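PDB 3DNF: 4-hydroxy-3-methylbut-2-enyl diphosphate reductase from Aquifex aeolicus, which catalyses the last step of the non-mevalonate isoprenoid pathway, reducing (E)-4-hydroxy-3-methylbut-2-enyl diphosphate to isopentenyl and dimethylallyl diphosphate with an iron-sulfur cluster. Local coordinates for residues V2-F12 against K256-P267; T196-K204 against N223-L234. One frame throughout, in Å; residues are numbered along the deposited sequence.

Contact 1 (V2-F12 against K256-P267); sequences VDIIIAEHAGF and KRVGISAGASTP
Two parallel strands of an open alpha/beta lobe, 3-6 at the edge of its four-stranded sheet and 257-262 next to it, pair here and run on into loops that lead to the iron-sulfur site. Ile5 is held through both its N-H and its carbonyl: its N donates to Val258 O at 2.8 Å, nearly straight at 176°, and its O accepts from Ile260 N. Ala7 N closes the regular pairing on Ile260 O (2.7 Å). Ile4 and Ile260 lie side by side on the face under helix 268-281, with Ile4 CG2 3.6 Å from Ile260 CD1. After the type II turn Ala7-Ala10, Gly11 N bonds to Ala262 O from well above the carbonyl plane, and a beta carbon on Gly11 would run into Thr266 O. With CG anti to the carbonyl carbon (chi1 -70°), the Phe12 ring comes edge-on to the turn Gly263-Thr266. Pro267 CA sits over one ring face, 3.9 Å from the centroid in a CH-pi contact, while Ala264 O meets the ring edge at CD1. A serine in place of Phe12 would probably leave Pro267 without its aromatic cover and open a gap beside the turn that carries Ser265, a predicted substrate-binding residue. A water bridges the loops, accepting from Phe12 N and donating to Thr266 O at 2.8 Å.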
loop_
_atom_site.group_PDB
_atom_site.type_symbol
_atom_site.label_atom_id
_atom_site.label_comp_id
_atom_site.label_asym_id
_atom_site.label_seq_id
_atom_site.Cartn_x
_atom_site.Cartn_y
_atom_site.Cartn_z
ATOM N N VAL B 2 -16.381 -42.034 20.135
ATOM C CA VAL B 2 -15.050 -41.735 19.588
ATOM C C VAL B 2 -14.508 -40.388 20.100
ATOM O O VAL B 2 -15.055 -39.808 21.049
ATOM C CB VAL B 2 -15.038 -41.791 18.024
ATOM C CG1 VAL B 2 -15.413 -43.194 17.531
ATOM C CG2 VAL B 2 -15.962 -40.729 17.413
ATOM N N ASP B 3 -13.437 -39.899 19.475
ATOM C CA ASP B 3 -12.830 -38.631 19.860
ATOM C C ASP B 3 -13.356 -37.471 19.005
ATOM O O ASP B 3 -13.159 -37.443 17.784
ATOM C CB ASP B 3 -11.310 -38.722 19.750
ATOM C CG ASP B 3 -10.599 -37.981 20.868
ATOM O OD1 ASP B 3 -11.134 -36.957 21.358
ATOM O OD2 ASP B 3 -9.499 -38.430 21.261
ATOM N N ILE B 4 -14.022 -36.516 19.652
ATOM C CA ILE B 4 -14.561 -35.340 18.957
ATOM C C ILE B 4 -13.751 -34.113 19.331
ATOM O O ILE B 4 -13.630 -33.788 20.508
ATOM C CB ILE B 4 -16.040 -35.053 19.333
ATOM C CG1 ILE B 4 -16.799 -36.338 19.695
ATOM C CG2 ILE B 4 -16.733 -34.253 18.226
ATOM C CD1 ILE B 4 -16.632 -36.771 21.158
ATOM N N ILE B 5 -13.198 -33.430 18.338
ATOM C CA ILE B 5 -12.483 -32.193 18.614
ATOM C C ILE B 5 -13.145 -31.004 17.924
ATOM O O ILE B 5 -13.274 -30.957 16.700
ATOM C CB ILE B 5 -10.963 -32.290 18.302
ATOM C CG1 ILE B 5 -10.258 -30.964 18.612
ATOM C CG2 ILE B 5 -10.731 -32.742 16.865
ATOM C CD1 ILE B 5 -8.767 -31.073 18.865
ATOM N N ILE B 6 -13.587 -30.057 18.740
ATOM C CA ILE B 6 -14.113 -28.793 18.234
ATOM C C ILE B 6 -12.920 -27.887 17.954
ATOM O O ILE B 6 -12.114 -27.619 18.848
ATOM C CB ILE B 6 -15.113 -28.136 19.224
ATOM C CG1 ILE B 6 -16.310 -29.064 19.450
ATOM C CG2 ILE B 6 -15.583 -26.766 18.701
ATOM C CD1 ILE B 6 -17.158 -28.709 20.646
ATOM N N ALA B 7 -12.801 -27.455 16.701
ATOM C CA ALA B 7 -11.705 -26.592 16.266
ATOM C C ALA B 7 -11.680 -25.292 17.062
ATOM O O ALA B 7 -12.727 -24.726 17.397
ATOM C CB ALA B 7 -11.817 -26.295 14.768
ATOM N N GLU B 8 -10.472 -24.835 17.369
ATOM C CA GLU B 8 -10.307 -23.550 18.006
ATOM C C GLU B 8 -10.890 -22.441 17.119
ATOM O O GLU B 8 -10.721 -22.462 15.892
ATOM C CB GLU B 8 -8.840 -23.289 18.294
ATOM C CG GLU B 8 -8.640 -22.372 19.469
ATOM C CD GLU B 8 -7.217 -21.857 19.574
ATOM O OE1 GLU B 8 -6.320 -22.454 18.940
ATOM O OE2 GLU B 8 -7.002 -20.846 20.288
ATOM N N HIS B 9 -11.600 -21.501 17.741
ATOM C CA HIS B 9 -12.252 -20.377 17.035
ATOM C C HIS B 9 -13.532 -20.738 16.253
ATOM O O HIS B 9 -14.077 -19.867 15.561
ATOM C CB HIS B 9 -11.276 -19.608 16.122
ATOM C CG HIS B 9 -9.974 -19.278 16.776
ATOM N ND1 HIS B 9 -9.880 -18.417 17.849
ATOM C CD2 HIS B 9 -8.716 -19.712 16.527
ATOM C CE1 HIS B 9 -8.617 -18.340 18.233
ATOM N NE2 HIS B 9 -7.892 -19.107 17.442
ATOM N N ALA B 10 -14.024 -21.980 16.383
ATOM C CA ALA B 10 -15.327 -22.339 15.803
ATOM C C ALA B 10 -16.402 -21.358 16.312
ATOM O O ALA B 10 -16.466 -21.062 17.515
ATOM C CB ALA B 10 -15.711 -23.792 16.133
ATOM N N GLY B 11 -17.193 -20.808 15.396
ATOM C CA GLY B 11 -18.375 -20.051 15.788
ATOM C C GLY B 11 -18.099 -18.583 15.962
ATOM O O GLY B 11 -17.259 -18.012 15.243
ATOM N N PHE B 12 -18.821 -17.969 16.920
ATOM C CA PHE B 12 -18.837 -16.508 17.119
ATOM C C PHE B 12 -17.438 -15.985 17.402
ATOM O O PHE B 12 -16.671 -16.574 18.169
ATOM C CB PHE B 12 -19.683 -16.086 18.358
ATOM C CG PHE B 12 -21.179 -16.274 18.229
ATOM C CD1 PHE B 12 -21.786 -16.596 17.021
ATOM C CD2 PHE B 12 -21.987 -16.081 19.361
ATOM C CE1 PHE B 12 -23.173 -16.750 16.937
ATOM C CE2 PHE B 12 -23.361 -16.224 19.292
ATOM C CZ PHE B 12 -23.955 -16.559 18.075
ATOM N N LYS B 256 -12.300 -42.641 13.978
ATOM C CA LYS B 256 -11.604 -42.514 15.257
ATOM C C LYS B 256 -11.630 -41.071 15.754
ATOM O O LYS B 256 -11.999 -40.812 16.901
ATOM C CB LYS B 256 -10.162 -43.001 15.147
ATOM C CG LYS B 256 -9.479 -43.221 16.489
ATOM C CD LYS B 256 -7.974 -43.404 16.331
ATOM C CE LYS B 256 -7.274 -42.049 16.243
ATOM N NZ LYS B 256 -5.813 -42.220 16.034
ATOM N N ARG B 257 -11.229 -40.139 14.892
ATOM C CA ARG B 257 -11.282 -38.712 15.221
ATOM C C ARG B 257 -12.276 -37.954 14.337
ATOM O O ARG B 257 -12.246 -38.077 13.107
ATOM C CB ARG B 257 -9.906 -38.058 15.090
ATOM C CG ARG B 257 -8.837 -38.559 16.038
ATOM C CD ARG B 257 -7.470 -38.131 15.523
ATOM N NE ARG B 257 -7.398 -38.251 14.064
ATOM C CZ ARG B 257 -6.653 -39.130 13.397
ATOM N NH1 ARG B 257 -5.869 -39.985 14.043
ATOM N NH2 ARG B 257 -6.680 -39.143 12.069
ATOM N N VAL B 258 -13.153 -37.180 14.980
ATOM C CA VAL B 258 -14.068 -36.262 14.287
ATOM C C VAL B 258 -13.698 -34.812 14.589
ATOM O O VAL B 258 -13.513 -34.440 15.750
ATOM C CB VAL B 258 -15.548 -36.471 14.707
ATOM C CG1 VAL B 258 -16.484 -35.556 13.888
ATOM C CG2 VAL B 258 -15.950 -37.938 14.573
ATOM N N GLY B 259 -13.594 -34.002 13.537
ATOM C CA GLY B 259 -13.414 -32.560 13.688
ATOM C C GLY B 259 -14.690 -31.763 13.447
ATOM O O GLY B 259 -15.464 -32.064 12.532
ATOM N N ILE B 260 -14.918 -30.753 14.284
ATOM C CA ILE B 260 -16.059 -29.849 14.123
ATOM C C ILE B 260 -15.601 -28.401 14.117
ATOM O O ILE B 260 -14.852 -27.952 15.005
ATOM C CB ILE B 260 -17.120 -29.998 15.252
ATOM C CG1 ILE B 260 -17.658 -31.429 15.336
ATOM C CG2 ILE B 260 -18.270 -29.006 15.052
ATOM C CD1 ILE B 260 -18.582 -31.662 16.532
ATOM N N SER B 261 -16.056 -27.660 13.115
ATOM C CA SER B 261 -15.999 -26.213 13.208
ATOM C C SER B 261 -17.311 -25.596 12.788
ATOM O O SER B 261 -18.252 -26.298 12.412
ATOM C CB SER B 261 -14.845 -25.639 12.403
ATOM O OG SER B 261 -14.587 -24.317 12.843
ATOM N N ALA B 262 -17.370 -24.273 12.872
ATOM C CA ALA B 262 -18.592 -23.534 12.569
ATOM C C ALA B 262 -18.243 -22.152 12.088
ATOM O O ALA B 262 -17.218 -21.599 12.504
ATOM C CB ALA B 262 -19.473 -23.438 13.812
ATOM N N GLY B 263 -19.112 -21.601 11.238
ATOM C CA GLY B 263 -19.017 -20.221 10.744
ATOM C C GLY B 263 -19.294 -19.178 11.834
ATOM O O GLY B 263 -19.649 -19.515 12.964
ATOM N N ALA B 264 -19.120 -17.914 11.471
ATOM C CA ALA B 264 -19.186 -16.802 12.405
ATOM C C ALA B 264 -20.578 -16.581 12.992
ATOM O O ALA B 264 -20.722 -15.876 13.972
ATOM C CB ALA B 264 -18.703 -15.526 11.735
ATOM N N SER B 265 -21.593 -17.185 12.405
ATOM C CA SER B 265 -22.959 -16.965 12.865
ATOM C C SER B 265 -23.523 -18.127 13.669
ATOM O O SER B 265 -24.738 -18.192 13.904
ATOM C CB SER B 265 -23.858 -16.626 11.668
ATOM O OG SER B 265 -23.616 -15.295 11.247
ATOM N N THR B 266 -22.654 -19.055 14.076
ATOM C CA THR B 266 -23.085 -20.253 14.802
ATOM C C THR B 266 -22.796 -20.125 16.299
ATOM O O THR B 266 -21.635 -20.014 16.708
ATOM C CB THR B 266 -22.453 -21.541 14.202
ATOM O OG1 THR B 266 -22.812 -21.628 12.817
ATOM C CG2 THR B 266 -22.954 -22.837 14.924
ATOM N N PRO B 267 -23.860 -20.150 17.124
ATOM C CA PRO B 267 -23.681 -20.089 18.559
ATOM C C PRO B 267 -23.182 -21.440 19.076
ATOM O O PRO B 267 -23.367 -22.480 18.423
ATOM C CB PRO B 267 -25.097 -19.807 19.075
ATOM C CG PRO B 267 -25.987 -20.391 18.047
ATOM C CD PRO B 267 -25.286 -20.189 16.752
HETATM O O HOH W 1 -12.222 -23.025 13.285
HETATM O O HOH W 2 -20.102 -19.594 18.964
#

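Contact 2 (T196-K204 against N223-L234); sequences TSLRQESVK and NTRRLYYISKEL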
loop_
_atom_site.group_PDB
_atom_site.type_symbol
_atom_site.label_atom_id
_atom_site.label_comp_id
_atom_site.label_asym_id
_atom_site.label_seq_id
_atom_site.Cartn_x
_atom_site.Cartn_y
_atom_site.Cartn_z
ATOM N N THR B 196 -11.612 -13.995 11.234
ATOM C CA THR B 196 -11.901 -14.893 10.096
ATOM C C THR B 196 -10.690 -15.755 9.715
ATOM O O THR B 196 -10.840 -16.948 9.450
ATOM C CB THR B 196 -12.443 -14.148 8.862
ATOM O OG1 THR B 196 -13.669 -13.495 9.216
ATOM C CG2 THR B 196 -12.732 -15.134 7.718
ATOM N N SER B 197 -9.510 -15.136 9.705
ATOM C CA SER B 197 -8.246 -15.828 9.443
ATOM C C SER B 197 -7.989 -16.939 10.467
ATOM O O SER B 197 -7.678 -18.073 10.089
ATOM C CB SER B 197 -7.092 -14.824 9.440
ATOM O OG SER B 197 -5.891 -15.425 8.993
ATOM N N LEU B 198 -8.132 -16.619 11.755
ATOM C CA LEU B 198 -7.930 -17.604 12.823
ATOM C C LEU B 198 -8.851 -18.819 12.628
ATOM O O LEU B 198 -8.392 -19.964 12.648
ATOM C CB LEU B 198 -8.158 -16.979 14.211
ATOM C CG LEU B 198 -7.248 -15.876 14.777
ATOM C CD1 LEU B 198 -7.907 -15.212 15.981
ATOM C CD2 LEU B 198 -5.873 -16.408 15.158
ATOM N N ARG B 199 -10.141 -18.555 12.431
ATOM C CA ARG B 199 -11.142 -19.591 12.192
ATOM C C ARG B 199 -10.755 -20.507 11.016
ATOM O O ARG B 199 -10.811 -21.742 11.132
ATOM C CB ARG B 199 -12.520 -18.956 11.987
ATOM C CG ARG B 199 -13.675 -19.848 12.352
ATOM C CD ARG B 199 -15.026 -19.210 12.018
ATOM N NE ARG B 199 -15.476 -18.196 12.987
ATOM C CZ ARG B 199 -15.546 -16.894 12.715
ATOM N NH1 ARG B 199 -15.183 -16.452 11.525
ATOM N NH2 ARG B 199 -15.965 -16.021 13.631
ATOM N N GLN B 200 -10.320 -19.905 9.912
ATOM C CA GLN B 200 -9.898 -20.658 8.729
ATOM C C GLN B 200 -8.613 -21.481 8.935
ATOM O O GLN B 200 -8.542 -22.638 8.507
ATOM C CB GLN B 200 -9.756 -19.725 7.514
ATOM C CG GLN B 200 -11.087 -19.138 7.052
ATOM C CD GLN B 200 -10.961 -18.092 5.964
ATOM O OE1 GLN B 200 -9.864 -17.679 5.594
ATOM N NE2 GLN B 200 -12.098 -17.656 5.442
ATOM N N GLU B 201 -7.609 -20.891 9.583
ATOM C CA GLU B 201 -6.330 -21.584 9.824
ATOM C C GLU B 201 -6.454 -22.735 10.821
ATOM O O GLU B 201 -5.725 -23.729 10.729
ATOM C CB GLU B 201 -5.251 -20.602 10.296
ATOM C CG GLU B 201 -4.933 -19.457 9.314
ATOM C CD GLU B 201 -4.657 -19.922 7.882
ATOM O OE1 GLU B 201 -3.998 -20.965 7.687
ATOM O OE2 GLU B 201 -5.097 -19.225 6.944
ATOM N N SER B 202 -7.366 -22.587 11.773
ATOM C CA SER B 202 -7.686 -23.643 12.721
ATOM C C SER B 202 -8.332 -24.845 12.027
ATOM O O SER B 202 -8.071 -25.988 12.400
ATOM C CB SER B 202 -8.596 -23.100 13.828
ATOM O OG SER B 202 -8.908 -24.106 14.781
ATOM N N VAL B 203 -9.168 -24.578 11.020
ATOM C CA VAL B 203 -9.737 -25.628 10.158
ATOM C C VAL B 203 -8.655 -26.261 9.282
ATOM O O VAL B 203 -8.611 -27.486 9.128
ATOM C CB VAL B 203 -10.908 -25.081 9.306
ATOM C CG1 VAL B 203 -11.218 -25.995 8.128
ATOM C CG2 VAL B 203 -12.135 -24.905 10.181
ATOM N N LYS B 204 -7.774 -25.424 8.732
ATOM C CA LYS B 204 -6.619 -25.900 7.957
ATOM C C LYS B 204 -5.770 -26.913 8.726
ATOM O O LYS B 204 -5.365 -27.931 8.166
ATOM C CB LYS B 204 -5.730 -24.740 7.502
ATOM C CG LYS B 204 -6.230 -23.990 6.283
ATOM C CD LYS B 204 -5.079 -23.640 5.341
ATOM C CE LYS B 204 -5.518 -22.702 4.216
ATOM N NZ LYS B 204 -5.840 -21.339 4.719
ATOM N N ASN B 223 -18.891 -16.878 4.556
ATOM C CA ASN B 223 -17.690 -17.375 5.247
ATOM C C ASN B 223 -17.819 -18.767 5.890
ATOM O O ASN B 223 -16.800 -19.400 6.199
ATOM C CB ASN B 223 -17.133 -16.351 6.249
ATOM C CG ASN B 223 -16.137 -15.373 5.615
ATOM O OD1 ASN B 223 -16.149 -14.181 5.935
ATOM N ND2 ASN B 223 -15.270 -15.877 4.711
ATOM N N THR B 224 -19.048 -19.244 6.097
ATOM C CA THR B 224 -19.236 -20.648 6.453
ATOM C C THR B 224 -18.886 -21.503 5.230
ATOM O O THR B 224 -18.188 -22.508 5.356
ATOM C CB THR B 224 -20.668 -20.959 6.911
ATOM O OG1 THR B 224 -20.975 -20.192 8.084
ATOM C CG2 THR B 224 -20.818 -22.425 7.253
ATOM N N ARG B 225 -19.362 -21.081 4.061
ATOM C CA ARG B 225 -19.100 -21.806 2.812
ATOM C C ARG B 225 -17.608 -21.885 2.490
ATOM O O ARG B 225 -17.155 -22.838 1.846
ATOM C CB ARG B 225 -19.878 -21.187 1.641
ATOM C CG ARG B 225 -21.341 -21.619 1.583
ATOM C CD ARG B 225 -22.057 -21.129 0.314
ATOM N NE ARG B 225 -22.733 -19.860 0.570
ATOM C CZ ARG B 225 -22.400 -18.695 0.026
ATOM N NH1 ARG B 225 -21.404 -18.618 -0.850
ATOM N NH2 ARG B 225 -23.084 -17.607 0.350
ATOM N N ARG B 226 -16.849 -20.884 2.936
ATOM C CA ARG B 226 -15.411 -20.857 2.705
ATOM C C ARG B 226 -14.749 -21.863 3.622
ATOM O O ARG B 226 -13.833 -22.565 3.203
ATOM C CB ARG B 226 -14.842 -19.463 2.934
ATOM C CG ARG B 226 -13.697 -19.091 2.004
ATOM C CD ARG B 226 -13.737 -17.579 1.772
ATOM N NE ARG B 226 -12.558 -17.058 1.083
ATOM C CZ ARG B 226 -12.245 -15.764 1.015
ATOM N NH1 ARG B 226 -13.023 -14.858 1.598
ATOM N NH2 ARG B 226 -11.154 -15.372 0.367
ATOM N N LEU B 227 -15.232 -21.933 4.867
ATOM C CA LEU B 227 -14.800 -22.954 5.827
ATOM C C LEU B 227 -15.027 -24.357 5.277
ATOM O O LEU B 227 -14.148 -25.221 5.392
ATOM C CB LEU B 227 -15.515 -22.800 7.174
ATOM C CG LEU B 227 -14.982 -21.847 8.239
ATOM C CD1 LEU B 227 -15.760 -22.078 9.547
ATOM C CD2 LEU B 227 -13.477 -21.992 8.458
ATOM N N TYR B 228 -16.188 -24.586 4.663
ATOM C CA TYR B 228 -16.433 -25.864 3.984
ATOM C C TYR B 228 -15.414 -26.166 2.874
ATOM O O TYR B 228 -14.778 -27.217 2.904
ATOM C CB TYR B 228 -17.868 -25.983 3.453
ATOM C CG TYR B 228 -18.071 -27.191 2.548
ATOM C CD1 TYR B 228 -18.099 -28.485 3.079
ATOM C CD2 TYR B 228 -18.222 -27.039 1.166
ATOM C CE1 TYR B 228 -18.274 -29.597 2.252
ATOM C CE2 TYR B 228 -18.396 -28.138 0.345
ATOM C CZ TYR B 228 -18.423 -29.404 0.900
ATOM O OH TYR B 228 -18.596 -30.496 0.101
ATOM N N TYR B 229 -15.245 -25.242 1.927
ATOM C CA TYR B 229 -14.344 -25.461 0.780
ATOM C C TYR B 229 -12.904 -25.708 1.202
ATOM O O TYR B 229 -12.261 -26.638 0.715
ATOM C CB TYR B 229 -14.378 -24.277 -0.184
ATOM C CG TYR B 229 -15.667 -24.121 -0.944
ATOM C CD1 TYR B 229 -16.417 -22.956 -0.826
ATOM C CD2 TYR B 229 -16.134 -25.132 -1.794
ATOM C CE1 TYR B 229 -17.599 -22.789 -1.513
ATOM C CE2 TYR B 229 -17.321 -24.976 -2.497
ATOM C CZ TYR B 229 -18.048 -23.798 -2.344
ATOM O OH TYR B 229 -19.225 -23.608 -3.027
ATOM N N ILE B 230 -12.409 -24.867 2.111
ATOM C CA ILE B 230 -11.052 -24.991 2.653
ATOM C C ILE B 230 -10.815 -26.388 3.244
ATOM O O ILE B 230 -9.764 -26.995 3.018
ATOM C CB ILE B 230 -10.748 -23.848 3.680
ATOM C CG1 ILE B 230 -9.283 -23.823 4.106
ATOM C CG2 ILE B 230 -11.621 -23.942 4.911
ATOM C CD1 ILE B 230 -8.979 -22.683 5.086
ATOM N N SER B 231 -11.816 -26.895 3.963
ATOM C CA SER B 231 -11.755 -28.203 4.601
ATOM C C SER B 231 -11.876 -29.340 3.583
ATOM O O SER B 231 -11.093 -30.284 3.619
ATOM C CB SER B 231 -12.849 -28.322 5.662
ATOM O OG SER B 231 -12.838 -29.614 6.261
ATOM N N LYS B 232 -12.856 -29.218 2.684
ATOM C CA LYS B 232 -13.139 -30.185 1.618
ATOM C C LYS B 232 -11.922 -30.402 0.709
ATOM O O LYS B 232 -11.750 -31.471 0.122
ATOM C CB LYS B 232 -14.360 -29.703 0.811
ATOM C CG LYS B 232 -14.779 -30.584 -0.356
ATOM C CD LYS B 232 -15.488 -31.848 0.110
ATOM C CE LYS B 232 -15.835 -32.734 -1.074
ATOM N NZ LYS B 232 -16.768 -33.890 -0.605
ATOM N N GLU B 233 -11.087 -29.373 0.608
ATOM C CA GLU B 233 -9.850 -29.415 -0.159
ATOM C C GLU B 233 -8.763 -30.242 0.535
ATOM O O GLU B 233 -7.924 -30.851 -0.131
ATOM C CB GLU B 233 -9.355 -27.986 -0.379
ATOM C CG GLU B 233 -8.069 -27.862 -1.173
ATOM C CD GLU B 233 -7.575 -26.429 -1.232
ATOM O OE1 GLU B 233 -8.385 -25.500 -1.005
ATOM O OE2 GLU B 233 -6.372 -26.237 -1.518
ATOM N N LEU B 234 -8.781 -30.259 1.868
ATOM C CA LEU B 234 -7.756 -30.959 2.654
ATOM C C LEU B 234 -8.221 -32.308 3.205
ATOM O O LEU B 234 -7.404 -33.113 3.666
ATOM C CB LEU B 234 -7.254 -30.082 3.807
ATOM C CG LEU B 234 -6.615 -28.732 3.474
ATOM C CD1 LEU B 234 -6.466 -27.897 4.740
ATOM C CD2 LEU B 234 -5.276 -28.901 2.768
HETATM O O HOH W 3 -15.731 -18.148 8.892
HETATM O O HOH W 4 -14.363 -18.554 6.652
#
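Gln200 lays its side chain across the helix 222-234 as a knob among Asn223, Arg226, Leu227 and Ile230, its CG 4.0 Å from Leu227 CD2. Beyond CG the chain is extended, which carries the amide out to Arg226 and to Asn223, a predicted substrate-binding residue that also meets Thr196 CG2. There Gln200 NE2 donates to a water at 2.7 Å that in turn donates to Asn223 O, so the polar link between the helices runs through solvent; a second water joins Arg199 NH1 to the same carbonyl, while Arg199 NH2 bonds to Gly11 O outside the helix pair. The apolar centre is Leu227, whose CD2 meets Val203 CG2 at 3.6 Å while CD1 lies against the aliphatic part of Arg199. Val203 CG1 reaches Ser231 CB. Lys204 crosses Ile230 at about a right angle, Lys204 CG only 3.3 Å from Ile230 CD1, a tight fit, and NZ turned back to a salt bridge with Glu201 OE2, in which the hydrogen bond is weak. Leu234 CD1 packs on Lys204 O. The axes of segments 196-204 and 223-234 run in nearly the same direction, 24° apart and 9.5 Å at closest approach. Behind this pair, Leu227 and Ser231 rest on strand 212-216, and Ser231 OG bonds to Thr238 OG1 at the start of strand 238-241.

Contacts 1 and 2 belong to one lobe, their centres about 11 Å apart. Along the chain contact 2 is nested inside the loop closed by contact 1: strand 3-6 comes first, then helices 195-206 and 222-234 with strand 212-216 between them, and strand 257-262 last. That strand lies between 3-6 and 212-216 in the parallel sheet, so the N-terminal strand forms the edge of a sheet whose other strands come from the C-terminal part of the chain. Arg199 joins the two contacts, its NH2 2.9 Å from Gly11 O in a probable hydrogen bond. Cys13, which lines the pocket of the bound Fe3-S4 cluster, follows directly on 2-12 and touches Arg199, which brings one end of each contact up to the iron-sulfur site.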